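Local coordinates for protein glucosidase (Croceicoccus marinus, PDB 5Z3K) that acts as a family 39 beta-glucosidase, probably hydrolysing the O-glycosidic bonds of beta-glucosides, at residues Gly28-Ala33 with Asp92-Gln97; His24-Ile29 with Phe302-Gly307; Glu15-Met20 with Thr344-Ile349; Gly193-Ala198 with Asp222-Met227. All coordinates share one frame; numbering follows the deposited sequence.

Contact 1: residues Gly28-Ala33 with Asp92-Gln97; sequences GIPAPA and DTWVGQ
The indole of Trp94 fits into the hollow lined by Ile29, Pro30, Ala31 and Ala33. The methyl CB of Ala33 is the bump over one face of the ring, a CH-pi contact 3.8 Å from the centroid of the Trp94 six-membered ring. Ile29 CG2 comes in obliquely, 3.5 Å from Trp94 NE1, and Pro30 CD sits nearby, more loosely, against Trp94 CD1. Where the loop turns its polar backbone to the ring edge, Trp94 NE1 donates to Ala31 O at 2.9 Å, with the oxygen only 6° out of the indole plane, which points the edge of the ring at the loop. One helical turn on, the extended Gln97 reaches back so that NE2 bonds to Pro32 O at 3.1 Å. Its other amide atom, Gln97 OE1, is buried against Pro30 CG (3.5 Å) and Ala31 CB and has no polar partner in the model. With an alanine at Trp94, Ala31 O would probably lose its donor and a gap would open beneath the Ala33 methyl. Pro30 also leans on Leu43 and Trp46 of helix 43-48. The contact is a loop-to-helix packing in a TIM barrel, in which the loop leaving the first strand, 25-27, rests against the outer helix 89-100.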
loop_
_atom_site.group_PDB
_atom_site.type_symbol
_atom_site.label_atom_id
_atom_site.label_comp_id
_atom_site.label_asym_id
_atom_site.label_seq_id
_atom_site.Cartn_x
_atom_site.Cartn_y
_atom_site.Cartn_z
ATOM N N GLY A 28 -8.282 -0.278 3.886
ATOM C CA GLY A 28 -9.499 0.476 4.109
ATOM C C GLY A 28 -10.737 -0.331 3.764
ATOM O O GLY A 28 -10.668 -1.459 3.277
ATOM N N ILE A 29 -11.888 0.292 4.014
ATOM C CA ILE A 29 -13.213 -0.288 3.826
ATOM C C ILE A 29 -13.819 0.334 2.570
ATOM O O ILE A 29 -14.133 1.536 2.566
ATOM C CB ILE A 29 -14.104 -0.054 5.057
ATOM C CG1 ILE A 29 -13.501 -0.755 6.289
ATOM C CG2 ILE A 29 -15.527 -0.523 4.776
ATOM C CD1 ILE A 29 -14.120 -0.333 7.638
ATOM N N PRO A 30 -14.005 -0.426 1.482
ATOM C CA PRO A 30 -14.429 0.184 0.218
ATOM C C PRO A 30 -15.929 0.379 0.057
ATOM O O PRO A 30 -16.332 1.110 -0.860
ATOM C CB PRO A 30 -13.904 -0.809 -0.834
ATOM C CG PRO A 30 -13.904 -2.127 -0.140
ATOM C CD PRO A 30 -13.550 -1.824 1.306
ATOM N N ALA A 31 -16.750 -0.225 0.910
ATOM C CA ALA A 31 -18.196 -0.252 0.721
ATOM C C ALA A 31 -18.830 -0.893 1.953
ATOM O O ALA A 31 -18.144 -1.597 2.705
ATOM C CB ALA A 31 -18.578 -1.037 -0.545
ATOM N N PRO A 32 -20.122 -0.639 2.190
ATOM C CA PRO A 32 -20.794 -1.222 3.361
ATOM C C PRO A 32 -20.760 -2.745 3.378
ATOM O O PRO A 32 -20.673 -3.406 2.343
ATOM C CB PRO A 32 -22.240 -0.721 3.224
ATOM C CG PRO A 32 -22.144 0.496 2.416
ATOM C CD PRO A 32 -20.963 0.360 1.514
ATOM N N ALA A 33 -20.857 -3.290 4.582
ATOM C CA ALA A 33 -21.053 -4.705 4.846
ATOM C C ALA A 33 -21.960 -4.808 6.062
ATOM O O ALA A 33 -22.097 -3.838 6.816
ATOM C CB ALA A 33 -19.722 -5.426 5.111
ATOM N N ASP A 92 -16.831 -11.913 4.586
ATOM C CA ASP A 92 -17.206 -12.476 3.292
ATOM C C ASP A 92 -17.585 -11.379 2.312
ATOM O O ASP A 92 -17.244 -11.445 1.127
ATOM C CB ASP A 92 -18.397 -13.430 3.440
ATOM C CG ASP A 92 -18.019 -14.781 4.009
ATOM O OD1 ASP A 92 -16.817 -15.052 4.208
ATOM O OD2 ASP A 92 -18.952 -15.572 4.270
ATOM N N THR A 93 -18.324 -10.377 2.783
ATOM C CA THR A 93 -18.771 -9.308 1.901
ATOM C C THR A 93 -17.583 -8.515 1.367
ATOM O O THR A 93 -17.484 -8.254 0.162
ATOM C CB THR A 93 -19.754 -8.419 2.654
ATOM O OG1 THR A 93 -20.910 -9.207 2.964
ATOM C CG2 THR A 93 -20.184 -7.218 1.823
ATOM N N TRP A 94 -16.647 -8.163 2.248
ATOM C CA TRP A 94 -15.491 -7.387 1.814
ATOM C C TRP A 94 -14.562 -8.213 0.932
ATOM O O TRP A 94 -13.969 -7.688 -0.023
ATOM C CB TRP A 94 -14.763 -6.833 3.035
ATOM C CG TRP A 94 -15.518 -5.696 3.696
ATOM C CD1 TRP A 94 -16.069 -4.616 3.073
ATOM C CD2 TRP A 94 -15.776 -5.522 5.101
ATOM N NE1 TRP A 94 -16.664 -3.785 3.996
ATOM C CE2 TRP A 94 -16.500 -4.318 5.246
ATOM C CE3 TRP A 94 -15.483 -6.277 6.244
ATOM C CZ2 TRP A 94 -16.934 -3.844 6.494
ATOM C CZ3 TRP A 94 -15.914 -5.807 7.491
ATOM C CH2 TRP A 94 -16.633 -4.604 7.601
ATOM N N VAL A 95 -14.421 -9.508 1.232
ATOM C CA VAL A 95 -13.621 -10.381 0.374
ATOM C C VAL A 95 -14.242 -10.464 -1.014
ATOM O O VAL A 95 -13.552 -10.363 -2.035
ATOM C CB VAL A 95 -13.475 -11.770 1.020
ATOM C CG1 VAL A 95 -13.004 -12.817 0.009
ATOM C CG2 VAL A 95 -12.515 -11.695 2.211
ATOM N N GLY A 96 -15.563 -10.636 -1.072
ATOM C CA GLY A 96 -16.221 -10.686 -2.363
ATOM C C GLY A 96 -16.095 -9.383 -3.129
ATOM O O GLY A 96 -15.881 -9.387 -4.343
ATOM N N GLN A 97 -16.197 -8.250 -2.428
ATOM C CA GLN A 97 -16.009 -6.960 -3.091
ATOM C C GLN A 97 -14.614 -6.856 -3.679
ATOM O O GLN A 97 -14.440 -6.423 -4.826
ATOM C CB GLN A 97 -16.235 -5.809 -2.110
ATOM C CG GLN A 97 -17.693 -5.610 -1.692
ATOM C CD GLN A 97 -17.829 -4.667 -0.513
ATOM O OE1 GLN A 97 -16.843 -4.084 -0.048
ATOM N NE2 GLN A 97 -19.059 -4.513 -0.012
#

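Contact 2: residues His24-Ile29 with Phe302-Gly307; sequences HGTSGI and FRADTG
Asp305 lays its carboxylate against the backbone at Gly28, with OD2 3.2 Å from Gly28 CA, where any side chain would collide. Asp305 OD2 also accepts from Ile29 N at 2.8 Å, a nearly straight bond on its anti side, and takes Arg303 NH2 through its syn lone pair. Arg303 grips the carboxylate side-on, its NE reaching Asp305 OD1 at 2.8 Å. Gly307 N comes to OD1 from above the carboxylate plane and closes an Asx turn. Two donors on each oxygen hold the group firmly, and the Arg303 charge would probably favour the ionised form. Asp305 CG stands between its own N and carbonyl carbon (chi1 65°), which aims the carboxylate at Gly28 and Ile29. Farther back, Ala304 N donates to Ser27 O at 3.0 Å, and the Ala304 methyl presses on Thr26 OG1, whose main partner is Phe301 O. Ser27 OG, near the Phe302 ring edge, is bonded to Asp58. A cis peptide precedes Arg303, just past the eighth barrel strand, 298-301. The first strand, 25-27, thus meets the loop after the last where the barrel closes, with Phe334 of helix 329-341 against Thr26 and Ala304, and Trp46 of helix 43-48 bonded to Ala304 O.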
loop_
_atom_site.group_PDB
_atom_site.type_symbol
_atom_site.label_atom_id
_atom_site.label_comp_id
_atom_site.label_asym_id
_atom_site.label_seq_id
_atom_site.Cartn_x
_atom_site.Cartn_y
_atom_site.Cartn_z
ATOM N N HIS A 24 0.323 -1.355 -6.457
ATOM C CA HIS A 24 -0.815 -0.526 -6.040
ATOM C C HIS A 24 -1.753 -1.303 -5.120
ATOM O O HIS A 24 -2.908 -1.582 -5.449
ATOM C CB HIS A 24 -1.592 0.006 -7.239
ATOM C CG HIS A 24 -2.299 1.295 -6.956
ATOM N ND1 HIS A 24 -1.626 2.441 -6.599
ATOM C CD2 HIS A 24 -3.613 1.631 -7.000
ATOM C CE1 HIS A 24 -2.492 3.422 -6.412
ATOM N NE2 HIS A 24 -3.706 2.959 -6.657
ATOM N N GLY A 25 -1.243 -1.631 -3.939
ATOM C CA GLY A 25 -2.089 -2.160 -2.888
ATOM C C GLY A 25 -2.598 -1.067 -1.969
ATOM O O GLY A 25 -2.065 0.039 -1.937
ATOM N N THR A 26 -3.632 -1.383 -1.185
ATOM C CA THR A 26 -4.159 -0.390 -0.257
ATOM C C THR A 26 -4.926 -1.094 0.847
ATOM O O THR A 26 -5.167 -2.300 0.800
ATOM C CB THR A 26 -5.067 0.628 -0.957
ATOM O OG1 THR A 26 -5.240 1.768 -0.109
ATOM C CG2 THR A 26 -6.444 0.019 -1.232
ATOM N N SER A 27 -5.308 -0.315 1.844
ATOM C CA SER A 27 -6.138 -0.806 2.924
ATOM C C SER A 27 -7.327 0.132 3.064
ATOM O O SER A 27 -7.379 1.196 2.443
ATOM C CB SER A 27 -5.357 -0.901 4.238
ATOM O OG SER A 27 -5.186 0.380 4.800
ATOM N N GLY A 28 -8.282 -0.278 3.886
ATOM C CA GLY A 28 -9.499 0.476 4.109
ATOM C C GLY A 28 -10.737 -0.331 3.764
ATOM O O GLY A 28 -10.668 -1.459 3.277
ATOM N N ILE A 29 -11.888 0.292 4.014
ATOM C CA ILE A 29 -13.213 -0.288 3.826
ATOM C C ILE A 29 -13.819 0.334 2.570
ATOM O O ILE A 29 -14.133 1.536 2.566
ATOM C CB ILE A 29 -14.104 -0.054 5.057
ATOM C CG1 ILE A 29 -13.501 -0.755 6.289
ATOM C CG2 ILE A 29 -15.527 -0.523 4.776
ATOM C CD1 ILE A 29 -14.120 -0.333 7.638
ATOM N N PHE A 302 -1.910 3.601 2.811
ATOM C CA PHE A 302 -2.759 3.799 3.984
ATOM C C PHE A 302 -3.338 5.212 3.951
ATOM O O PHE A 302 -2.579 6.182 4.026
ATOM C CB PHE A 302 -1.930 3.593 5.256
ATOM C CG PHE A 302 -2.708 3.768 6.536
ATOM C CD1 PHE A 302 -3.581 2.781 6.969
ATOM C CD2 PHE A 302 -2.564 4.912 7.305
ATOM C CE1 PHE A 302 -4.300 2.928 8.149
ATOM C CE2 PHE A 302 -3.281 5.068 8.492
ATOM C CZ PHE A 302 -4.148 4.067 8.911
ATOM N N ARG A 303 -4.667 5.351 3.823
ATOM C CA ARG A 303 -5.654 4.310 3.525
ATOM C C ARG A 303 -6.643 4.899 2.515
ATOM O O ARG A 303 -6.979 6.089 2.606
ATOM C CB ARG A 303 -6.387 3.851 4.797
ATOM C CG ARG A 303 -6.923 4.995 5.674
ATOM C CD ARG A 303 -7.393 4.504 7.064
ATOM N NE ARG A 303 -8.704 3.860 6.974
ATOM C CZ ARG A 303 -9.332 3.256 7.983
ATOM N NH1 ARG A 303 -8.780 3.185 9.193
ATOM N NH2 ARG A 303 -10.515 2.704 7.772
ATOM N N ALA A 304 -7.104 4.087 1.556
ATOM C CA ALA A 304 -7.960 4.567 0.463
ATOM C C ALA A 304 -9.449 4.486 0.826
ATOM O O ALA A 304 -10.261 3.842 0.153
ATOM C CB ALA A 304 -7.669 3.787 -0.819
ATOM N N ASP A 305 -9.819 5.171 1.904
ATOM C CA ASP A 305 -11.236 5.297 2.239
ATOM C C ASP A 305 -11.433 6.631 2.949
ATOM O O ASP A 305 -10.558 7.502 2.908
ATOM C CB ASP A 305 -11.746 4.078 3.032
ATOM C CG ASP A 305 -11.110 3.917 4.425
ATOM O OD1 ASP A 305 -10.390 4.822 4.917
ATOM O OD2 ASP A 305 -11.355 2.849 5.042
ATOM N N THR A 306 -12.603 6.810 3.574
ATOM C CA THR A 306 -12.874 8.065 4.275
ATOM C C THR A 306 -12.108 8.197 5.577
ATOM O O THR A 306 -12.188 9.253 6.211
ATOM C CB THR A 306 -14.361 8.217 4.574
ATOM O OG1 THR A 306 -14.748 7.267 5.582
ATOM C CG2 THR A 306 -15.168 8.013 3.300
ATOM N N GLY A 307 -11.368 7.173 5.988
ATOM C CA GLY A 307 -10.686 7.216 7.256
ATOM C C GLY A 307 -11.545 6.852 8.435
ATOM O O GLY A 307 -11.040 6.843 9.563
#

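Contact 3: residues Glu15-Met20 with Thr344-Ile349; sequences EPIGNM and TERLAI
Arg346 N donates to Gly18 O at 2.8 Å, one of three backbone bonds that hold the irregular, cornered run 15-20 antiparallel beside strand 345-350 of the mixed sheet. Ile17 N returns a bond to Arg346 O at 2.9 Å, and the CA-H of Pro16 leans on that same oxygen. At the far end Met20 N meets Thr344 O at 3.0 Å from above the carbonyl plane, beside a classic beta bulge in which Thr344 and Glu345 both face Arg363. The side chains of Pro16 and Glu345 run side by side, and the Glu345 carboxylate goes on to a salt bridge with Arg363. Ile17 spreads its two branches: CG2 packs on Ala348 CB at 3.6 Å, while CG1, set between N and carbonyl carbon (chi1 71°), carries CD1 over one face of the Arg346 guanidinium. Across the extended Arg346 chain the selenomethionine Met20 passes at about a right angle, its SE 4.2 Å from Arg346 CD. Asp293 takes Arg346 NH1 in a salt bridge, tying this surface strand to the loop after helix 277-291. Water also links the two segments: one bridges Glu15 O to Ala348 N, and another donates to Asn19 O at 2.9 Å while accepting from Arg346 NH1 at 3.2 Å.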
loop_
_atom_site.group_PDB
_atom_site.type_symbol
_atom_site.label_atom_id
_atom_site.label_comp_id
_atom_site.label_asym_id
_atom_site.label_seq_id
_atom_site.Cartn_x
_atom_site.Cartn_y
_atom_site.Cartn_z
ATOM N N GLU A 15 9.724 0.255 -27.164
ATOM C CA GLU A 15 10.458 -0.878 -26.626
ATOM C C GLU A 15 10.393 -0.907 -25.105
ATOM O O GLU A 15 10.770 0.064 -24.430
ATOM C CB GLU A 15 11.908 -0.848 -27.083
ATOM C CG GLU A 15 12.628 0.432 -26.743
ATOM C CD GLU A 15 13.951 0.529 -27.454
ATOM O OE1 GLU A 15 14.108 -0.153 -28.494
ATOM O OE2 GLU A 15 14.826 1.282 -26.971
ATOM N N PRO A 16 9.941 -2.008 -24.530
ATOM C CA PRO A 16 9.915 -2.096 -23.073
ATOM C C PRO A 16 11.324 -2.200 -22.515
ATOM O O PRO A 16 12.201 -2.834 -23.108
ATOM C CB PRO A 16 9.102 -3.368 -22.810
ATOM C CG PRO A 16 9.275 -4.187 -24.029
ATOM C CD PRO A 16 9.477 -3.247 -25.179
ATOM N N ILE A 17 11.537 -1.557 -21.365
ATOM C CA ILE A 17 12.776 -1.731 -20.616
ATOM C C ILE A 17 12.688 -2.889 -19.636
ATOM O O ILE A 17 13.726 -3.345 -19.128
ATOM C CB ILE A 17 13.147 -0.412 -19.909
ATOM C CG1 ILE A 17 12.182 -0.129 -18.748
ATOM C CG2 ILE A 17 13.140 0.742 -20.941
ATOM C CD1 ILE A 17 12.636 0.987 -17.799
ATOM N N GLY A 18 11.494 -3.412 -19.392
ATOM C CA GLY A 18 11.284 -4.417 -18.374
ATOM C C GLY A 18 9.829 -4.384 -17.954
ATOM O O GLY A 18 9.034 -3.608 -18.478
ATOM N N ASN A 19 9.500 -5.234 -16.987
ATOM C CA ASN A 19 8.114 -5.315 -16.527
ATOM C C ASN A 19 7.815 -4.225 -15.507
ATOM O O ASN A 19 8.623 -3.945 -14.618
ATOM C CB ASN A 19 7.825 -6.681 -15.905
ATOM C CG ASN A 19 7.763 -7.786 -16.929
ATOM O OD1 ASN A 19 7.470 -7.550 -18.106
ATOM N ND2 ASN A 19 8.036 -9.005 -16.491
HETATM N N MSE A 20 6.639 -3.613 -15.639
HETATM C CA MSE A 20 6.110 -2.769 -14.585
HETATM C C MSE A 20 5.732 -3.674 -13.416
HETATM O O MSE A 20 5.248 -4.789 -13.626
HETATM C CB MSE A 20 4.885 -1.977 -15.062
HETATM C CG MSE A 20 4.366 -0.991 -14.031
HETATM SE SE MSE A 20 5.541 0.544 -13.915
HETATM C CE MSE A 20 4.909 1.486 -15.500
ATOM N N THR A 344 1.829 -3.144 -18.129
ATOM C CA THR A 344 2.659 -4.320 -17.932
ATOM C C THR A 344 4.075 -4.138 -18.417
ATOM O O THR A 344 4.989 -4.724 -17.841
ATOM C CB THR A 344 2.055 -5.539 -18.626
ATOM O OG1 THR A 344 1.843 -5.237 -20.002
ATOM C CG2 THR A 344 0.723 -5.905 -17.969
ATOM N N GLU A 345 4.272 -3.348 -19.457
ATOM C CA GLU A 345 5.597 -3.129 -20.015
ATOM C C GLU A 345 6.031 -1.722 -19.631
ATOM O O GLU A 345 5.432 -0.739 -20.070
ATOM C CB GLU A 345 5.574 -3.354 -21.523
ATOM C CG GLU A 345 5.287 -4.822 -21.851
ATOM C CD GLU A 345 5.282 -5.130 -23.333
ATOM O OE1 GLU A 345 5.307 -6.330 -23.680
ATOM O OE2 GLU A 345 5.243 -4.185 -24.151
ATOM N N ARG A 346 7.050 -1.627 -18.780
ATOM C CA ARG A 346 7.570 -0.322 -18.418
ATOM C C ARG A 346 8.368 0.245 -19.584
ATOM O O ARG A 346 9.091 -0.482 -20.267
ATOM C CB ARG A 346 8.454 -0.421 -17.173
ATOM C CG ARG A 346 8.943 0.922 -16.662
ATOM C CD ARG A 346 9.465 0.767 -15.257
ATOM N NE ARG A 346 10.104 1.975 -14.755
ATOM C CZ ARG A 346 10.941 1.980 -13.730
ATOM N NH1 ARG A 346 11.237 0.839 -13.112
ATOM N NH2 ARG A 346 11.485 3.116 -13.324
ATOM N N LEU A 347 8.211 1.545 -19.814
ATOM C CA LEU A 347 8.875 2.259 -20.893
ATOM C C LEU A 347 9.925 3.188 -20.312
ATOM O O LEU A 347 9.796 3.646 -19.178
ATOM C CB LEU A 347 7.859 3.072 -21.713
ATOM C CG LEU A 347 6.814 2.243 -22.459
ATOM C CD1 LEU A 347 5.736 3.144 -23.078
ATOM C CD2 LEU A 347 7.461 1.353 -23.516
ATOM N N ALA A 348 10.964 3.473 -21.098
ATOM C CA ALA A 348 12.007 4.386 -20.647
ATOM C C ALA A 348 11.511 5.824 -20.688
ATOM O O ALA A 348 11.058 6.295 -21.735
ATOM C CB ALA A 348 13.251 4.253 -21.528
ATOM N N ILE A 349 11.609 6.531 -19.559
ATOM C CA ILE A 349 11.408 7.978 -19.522
ATOM C C ILE A 349 12.646 8.615 -18.900
ATOM O O ILE A 349 13.128 8.182 -17.842
ATOM C CB ILE A 349 10.121 8.398 -18.773
ATOM C CG1 ILE A 349 9.957 9.927 -18.805
ATOM C CG2 ILE A 349 10.090 7.853 -17.336
ATOM C CD1 ILE A 349 8.519 10.400 -18.548
HETATM O O HOH W 1 11.320 2.466 -23.694
HETATM O O HOH W 2 9.443 -1.750 -12.988
HETATM O O HOH W 3 3.923 -6.113 -15.312
#

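Contact 4: residues Gly193-Ala198 with Asp222-Met227; sequences GGPCVA and DFLSWM
Phe223 swings CG between its backbone N and carbonyl carbon (chi1 59°), laying its ring flat over the glycine of the adjacent strand. Gly193 CA sits over the ring centre, 3.5 Å from the Phe223 centroid and 11° off the normal; a side chain at that glycine would run into Phe223 O. Ser225 has a similar torsion (chi1 66°), bringing OG to 2.8 Å from Cys196 N in a bent, weak bond, while its stronger partner is Glu153. The backbone ladder is parallel: Ser225 N donates to Gly194 O at 2.9 Å, Val197 N to Ser225 O at 3.0 Å, and Met227 N to Val197 O. Between these rungs strand 193-197 gains a residue, just past the cis peptide before Pro195. Leu224 CD2 meets Pro195 CD at 3.7 Å, and the selenomethionine Met227 bends its CE to Cys196 SG at 3.5 Å. With a serine in place of Phe223, Gly193 would probably lose the ring stacked on its CA and a gap would open over that glycine. On the other face Leu224 and Trp226 pack on helix 238-252. Strands 191-197 and 223-229, joined through helix 208-216, form a beta-alpha-beta crossover of the TIM barrel.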
loop_
_atom_site.group_PDB
_atom_site.type_symbol
_atom_site.label_atom_id
_atom_site.label_comp_id
_atom_site.label_asym_id
_atom_site.label_seq_id
_atom_site.Cartn_x
_atom_site.Cartn_y
_atom_site.Cartn_z
ATOM N N GLY A 193 3.515 -14.392 6.366
ATOM C CA GLY A 193 4.578 -13.514 6.803
ATOM C C GLY A 193 4.108 -12.584 7.903
ATOM O O GLY A 193 3.009 -12.722 8.435
ATOM N N GLY A 194 4.975 -11.639 8.243
ATOM C CA GLY A 194 4.767 -10.760 9.372
ATOM C C GLY A 194 6.062 -10.029 9.637
ATOM O O GLY A 194 6.987 -10.094 8.828
ATOM N N PRO A 195 6.176 -9.341 10.779
ATOM C CA PRO A 195 5.198 -9.160 11.851
ATOM C C PRO A 195 4.564 -7.786 11.810
ATOM O O PRO A 195 3.925 -7.391 12.777
ATOM C CB PRO A 195 6.058 -9.293 13.101
ATOM C CG PRO A 195 7.317 -8.556 12.679
ATOM C CD PRO A 195 7.505 -8.858 11.199
ATOM N N CYS A 196 4.779 -7.058 10.711
ATOM C CA CYS A 196 4.343 -5.672 10.562
ATOM C C CYS A 196 5.090 -4.775 11.542
ATOM O O CYS A 196 4.487 -4.144 12.414
ATOM C CB CYS A 196 2.826 -5.525 10.729
ATOM S SG CYS A 196 2.233 -3.866 10.259
ATOM N N VAL A 197 6.415 -4.713 11.371
ATOM C CA VAL A 197 7.274 -3.867 12.191
ATOM C C VAL A 197 6.855 -2.409 12.068
ATOM O O VAL A 197 6.826 -1.843 10.968
ATOM C CB VAL A 197 8.739 -4.049 11.765
ATOM C CG1 VAL A 197 9.665 -3.239 12.676
ATOM C CG2 VAL A 197 9.126 -5.521 11.766
ATOM N N ALA A 198 6.576 -1.774 13.209
ATOM C CA ALA A 198 6.209 -0.362 13.197
ATOM C C ALA A 198 7.424 0.549 13.101
ATOM O O ALA A 198 7.330 1.636 12.521
ATOM C CB ALA A 198 5.410 -0.006 14.456
ATOM N N ASP A 222 7.445 -16.090 4.196
ATOM C CA ASP A 222 7.415 -15.734 2.781
ATOM C C ASP A 222 7.615 -14.237 2.572
ATOM O O ASP A 222 8.142 -13.817 1.532
ATOM C CB ASP A 222 6.102 -16.217 2.166
ATOM C CG ASP A 222 5.955 -17.731 2.234
ATOM O OD1 ASP A 222 6.864 -18.433 1.761
ATOM O OD2 ASP A 222 4.947 -18.227 2.771
ATOM N N PHE A 223 7.226 -13.417 3.547
ATOM C CA PHE A 223 7.448 -11.985 3.447
ATOM C C PHE A 223 7.672 -11.414 4.836
ATOM O O PHE A 223 7.129 -11.908 5.823
ATOM C CB PHE A 223 6.281 -11.258 2.748
ATOM C CG PHE A 223 4.949 -11.421 3.435
ATOM C CD1 PHE A 223 4.561 -10.558 4.457
ATOM C CD2 PHE A 223 4.073 -12.410 3.038
ATOM C CE1 PHE A 223 3.310 -10.696 5.080
ATOM C CE2 PHE A 223 2.826 -12.559 3.656
ATOM C CZ PHE A 223 2.449 -11.700 4.682
ATOM N N LEU A 224 8.504 -10.385 4.904
ATOM C CA LEU A 224 8.693 -9.606 6.118
ATOM C C LEU A 224 7.940 -8.297 5.930
ATOM O O LEU A 224 8.235 -7.540 5.002
ATOM C CB LEU A 224 10.185 -9.367 6.379
ATOM C CG LEU A 224 10.713 -8.853 7.728
ATOM C CD1 LEU A 224 10.395 -7.364 7.935
ATOM C CD2 LEU A 224 10.235 -9.704 8.905
ATOM N N SER A 225 6.956 -8.042 6.781
ATOM C CA SER A 225 6.115 -6.866 6.609
ATOM C C SER A 225 6.491 -5.783 7.622
ATOM O O SER A 225 6.920 -6.073 8.745
ATOM C CB SER A 225 4.637 -7.247 6.723
ATOM O OG SER A 225 4.324 -7.687 8.032
ATOM N N TRP A 226 6.374 -4.526 7.190
ATOM C CA TRP A 226 6.835 -3.373 7.956
ATOM C C TRP A 226 6.086 -2.140 7.471
ATOM O O TRP A 226 5.379 -2.182 6.462
ATOM C CB TRP A 226 8.356 -3.181 7.813
ATOM C CG TRP A 226 8.810 -3.147 6.383
ATOM C CD1 TRP A 226 8.969 -4.218 5.556
ATOM C CD2 TRP A 226 9.151 -1.987 5.606
ATOM N NE1 TRP A 226 9.382 -3.801 4.313
ATOM C CE2 TRP A 226 9.495 -2.436 4.315
ATOM C CE3 TRP A 226 9.181 -0.616 5.872
ATOM C CZ2 TRP A 226 9.895 -1.560 3.294
ATOM C CZ3 TRP A 226 9.569 0.253 4.853
ATOM C CH2 TRP A 226 9.916 -0.227 3.581
HETATM N N MSE A 227 6.261 -1.029 8.193
HETATM C CA MSE A 227 5.534 0.210 7.865
HETATM C C MSE A 227 6.444 1.430 7.833
HETATM O O MSE A 227 7.522 1.421 8.428
HETATM C CB MSE A 227 4.401 0.448 8.863
HETATM C CG MSE A 227 4.747 1.295 10.100
HETATM SE SE MSE A 227 3.106 1.376 11.192
HETATM C CE MSE A 227 2.915 -0.520 11.069
#

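In the fold
Contacts 1 and 2 share Gly28 and Ile29, so one run of chain closes the barrel against Phe302-Gly307 and then goes on to pack on helix 89-100; their centres lie 12 Å apart. Contact 4 belongs to the same eight-stranded barrel, its centre 18 Å from that of contact 2: contact 2 involves the first strand and the loop after the eighth, contact 4 the fifth and sixth. Contact 3 stands apart on the mixed sheet, centred 27 Å from contact 2, yet Glu15-Met20 leads along the chain straight towards strand 25-27. Family 39 enzymes keep their active site at the C-terminal end of the barrel strands, the end where contact 2 has its loop and towards which contact 4 runs.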